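Local structure of exotoxin A (Pseudomonas aeruginosa, 1IKP) at residues I113-H118 and Y133-G138. The protein transfers ADP-ribose from NAD to its target as a secreted three-domain bacterial toxin, probably inactivating elongation factor 2 in host cells. The protein carries 2 engineered substitutions. Sequence-based numbering, arbitrary orientation.
Sequences IKVFIH and YTIEMG
Ile113 and Val115 pair with Ile135 and Tyr133 at the open end of a beta hairpin, strands 112-120 and 126-136, in the receptor-binding domain of the toxin. The two strands run antiparallel. Ile113 with Ile135 and Val115 with Tyr133 are hydrogen-bonded pairs, and Lys114 with Thr134 is the non-hydrogen-bonded pair between them. Tyr133 N reaches Val115 O at 2.9 Å, nearly straight at 170°. The return bond, Val115 N to Tyr133 O, is more bent.

One face of the hairpin is polar here. The Lys114 and Thr134 side chains run alongside each other on this face. The lysine chain bends at chi2 (-54°), which folds its end back across to the neighbouring strand. There Lys114 NZ binds Thr134 OG1 at 2.8 Å. Lys114 CD passes Thr134 OG1 at 3.3 Å. NZ also forms a salt bridge to Glu270 and a hydrogen bond to Asn112 OD1, so three partners hold the buried ammonium group.

The other face is apolar apart from the tyrosine hydroxyl. Val115 and Tyr133 pack against Leu75 of strand 72-77, in the second sheet of this concanavalin-like domain. Chi1 of 65° tucks Ile113 CG1 over its own backbone, alongside Ile135, 4.0 Å from Ile135 CB. Val115 CG2 comes to within 4.2 Å of Ile135 CD1. The Tyr133 ring meets that of Tyr87, whose hydroxyl is hydrogen-bonded to Thr134 O. Past the strand end, the Met137 side chain starts out toward the other strand, and its CG rests 4.1 Å from Ile113 CG2.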
loop_
_atom_site.group_PDB
_atom_site.type_symbol
_atom_site.label_atom_id
_atom_site.label_comp_id
_atom_site.label_asym_id
_atom_site.label_seq_id
_atom_site.Cartn_x
_atom_site.Cartn_y
_atom_site.Cartn_z
ATOM N N ILE A 113 15.799 -6.116 1.185
ATOM C CA ILE A 113 15.392 -7.512 1.363
ATOM C C ILE A 113 14.070 -7.514 2.134
ATOM O O ILE A 113 13.684 -6.511 2.763
ATOM C CB ILE A 113 16.396 -8.373 2.187
ATOM C CG1 ILE A 113 16.496 -7.887 3.629
ATOM C CG2 ILE A 113 17.691 -8.471 1.465
ATOM C CD1 ILE A 113 17.265 -8.877 4.516
ATOM N N LYS A 114 13.365 -8.652 2.059
ATOM C CA LYS A 114 12.140 -8.826 2.847
ATOM C C LYS A 114 12.471 -9.906 3.861
ATOM O O LYS A 114 13.257 -10.812 3.574
ATOM C CB LYS A 114 10.958 -9.348 2.021
ATOM C CG LYS A 114 10.572 -8.484 0.844
ATOM C CD LYS A 114 10.309 -7.043 1.247
ATOM C CE LYS A 114 9.774 -6.237 0.054
ATOM N NZ LYS A 114 10.171 -4.837 0.226
ATOM N N VAL A 115 11.882 -9.789 5.044
ATOM C CA VAL A 115 12.066 -10.784 6.098
ATOM C C VAL A 115 10.690 -11.096 6.679
ATOM O O VAL A 115 9.877 -10.190 6.896
ATOM C CB VAL A 115 12.983 -10.239 7.232
ATOM C CG1 VAL A 115 13.173 -11.316 8.328
ATOM C CG2 VAL A 115 14.329 -9.848 6.658
ATOM N N PHE A 116 10.412 -12.377 6.914
ATOM C CA PHE A 116 9.154 -12.730 7.553
ATOM C C PHE A 116 9.279 -14.036 8.335
ATOM O O PHE A 116 10.190 -14.851 8.089
ATOM C CB PHE A 116 7.976 -12.784 6.570
ATOM C CG PHE A 116 8.149 -13.741 5.455
ATOM C CD1 PHE A 116 8.704 -13.338 4.248
ATOM C CD2 PHE A 116 7.735 -15.059 5.596
ATOM C CE1 PHE A 116 8.839 -14.238 3.192
ATOM C CE2 PHE A 116 7.876 -15.953 4.533
ATOM C CZ PHE A 116 8.423 -15.544 3.343
ATOM N N ILE A 117 8.378 -14.181 9.293
ATOM C CA ILE A 117 8.377 -15.315 10.218
ATOM C C ILE A 117 7.074 -16.089 10.153
ATOM O O ILE A 117 5.994 -15.504 10.109
ATOM C CB ILE A 117 8.543 -14.781 11.676
ATOM C CG1 ILE A 117 9.829 -13.972 11.831
ATOM C CG2 ILE A 117 8.493 -15.925 12.682
ATOM C CD1 ILE A 117 11.075 -14.718 11.523
ATOM N N HIS A 118 7.179 -17.412 10.160
ATOM C CA HIS A 118 5.982 -18.250 10.196
ATOM C C HIS A 118 6.022 -19.043 11.489
ATOM O O HIS A 118 7.029 -19.678 11.799
ATOM C CB HIS A 118 5.932 -19.224 9.012
ATOM C CG HIS A 118 5.592 -18.570 7.711
ATOM N ND1 HIS A 118 5.913 -19.122 6.490
ATOM C CD2 HIS A 118 4.963 -17.403 7.443
ATOM C CE1 HIS A 118 5.498 -18.320 5.526
ATOM N NE2 HIS A 118 4.919 -17.269 6.077
ATOM N N TYR A 133 8.589 -7.658 6.582
ATOM C CA TYR A 133 9.445 -6.542 6.972
ATOM C C TYR A 133 10.449 -6.207 5.880
ATOM O O TYR A 133 11.030 -7.098 5.270
ATOM C CB TYR A 133 10.177 -6.876 8.278
ATOM C CG TYR A 133 9.250 -7.169 9.438
ATOM C CD1 TYR A 133 8.536 -6.159 10.080
ATOM C CD2 TYR A 133 9.113 -8.473 9.909
ATOM C CE1 TYR A 133 7.710 -6.439 11.178
ATOM C CE2 TYR A 133 8.302 -8.755 10.977
ATOM C CZ TYR A 133 7.608 -7.747 11.619
ATOM O OH TYR A 133 6.841 -8.034 12.717
ATOM N N THR A 134 10.638 -4.915 5.613
ATOM C CA THR A 134 11.579 -4.505 4.580
ATOM C C THR A 134 12.853 -3.842 5.173
ATOM O O THR A 134 12.765 -2.894 5.954
ATOM C CB THR A 134 10.895 -3.521 3.610
ATOM O OG1 THR A 134 9.828 -4.195 2.932
ATOM C CG2 THR A 134 11.885 -2.999 2.570
ATOM N N ILE A 135 14.026 -4.332 4.772
ATOM C CA ILE A 135 15.314 -3.786 5.247
ATOM C C ILE A 135 16.197 -3.346 4.098
ATOM O O ILE A 135 16.611 -4.154 3.276
ATOM C CB ILE A 135 16.053 -4.822 6.135
ATOM C CG1 ILE A 135 15.176 -5.161 7.343
ATOM C CG2 ILE A 135 17.398 -4.243 6.600
ATOM C CD1 ILE A 135 15.762 -6.224 8.277
ATOM N N GLU A 136 16.487 -2.041 4.065
ATOM C CA GLU A 136 17.299 -1.436 3.021
ATOM C C GLU A 136 18.755 -1.870 3.048
ATOM O O GLU A 136 19.425 -1.699 4.068
ATOM C CB GLU A 136 17.217 0.081 3.152
ATOM C CG GLU A 136 17.911 0.831 2.037
ATOM C CD GLU A 136 17.369 0.474 0.650
ATOM O OE1 GLU A 136 16.203 0.042 0.559
ATOM O OE2 GLU A 136 18.091 0.649 -0.349
ATOM N N MET A 137 19.263 -2.364 1.926
ATOM C CA MET A 137 20.631 -2.842 1.847
ATOM C C MET A 137 21.539 -2.124 0.873
ATOM O O MET A 137 22.759 -2.068 1.064
ATOM C CB MET A 137 20.664 -4.344 1.504
ATOM C CG MET A 137 19.962 -5.206 2.565
ATOM S SD MET A 137 20.874 -5.236 4.146
ATOM C CE MET A 137 21.781 -3.728 4.153
ATOM N N GLY A 138 20.958 -1.513 -0.150
ATOM C CA GLY A 138 21.814 -0.932 -1.165
ATOM C C GLY A 138 22.187 -2.054 -2.126
ATOM O O GLY A 138 22.237 -3.253 -1.771
#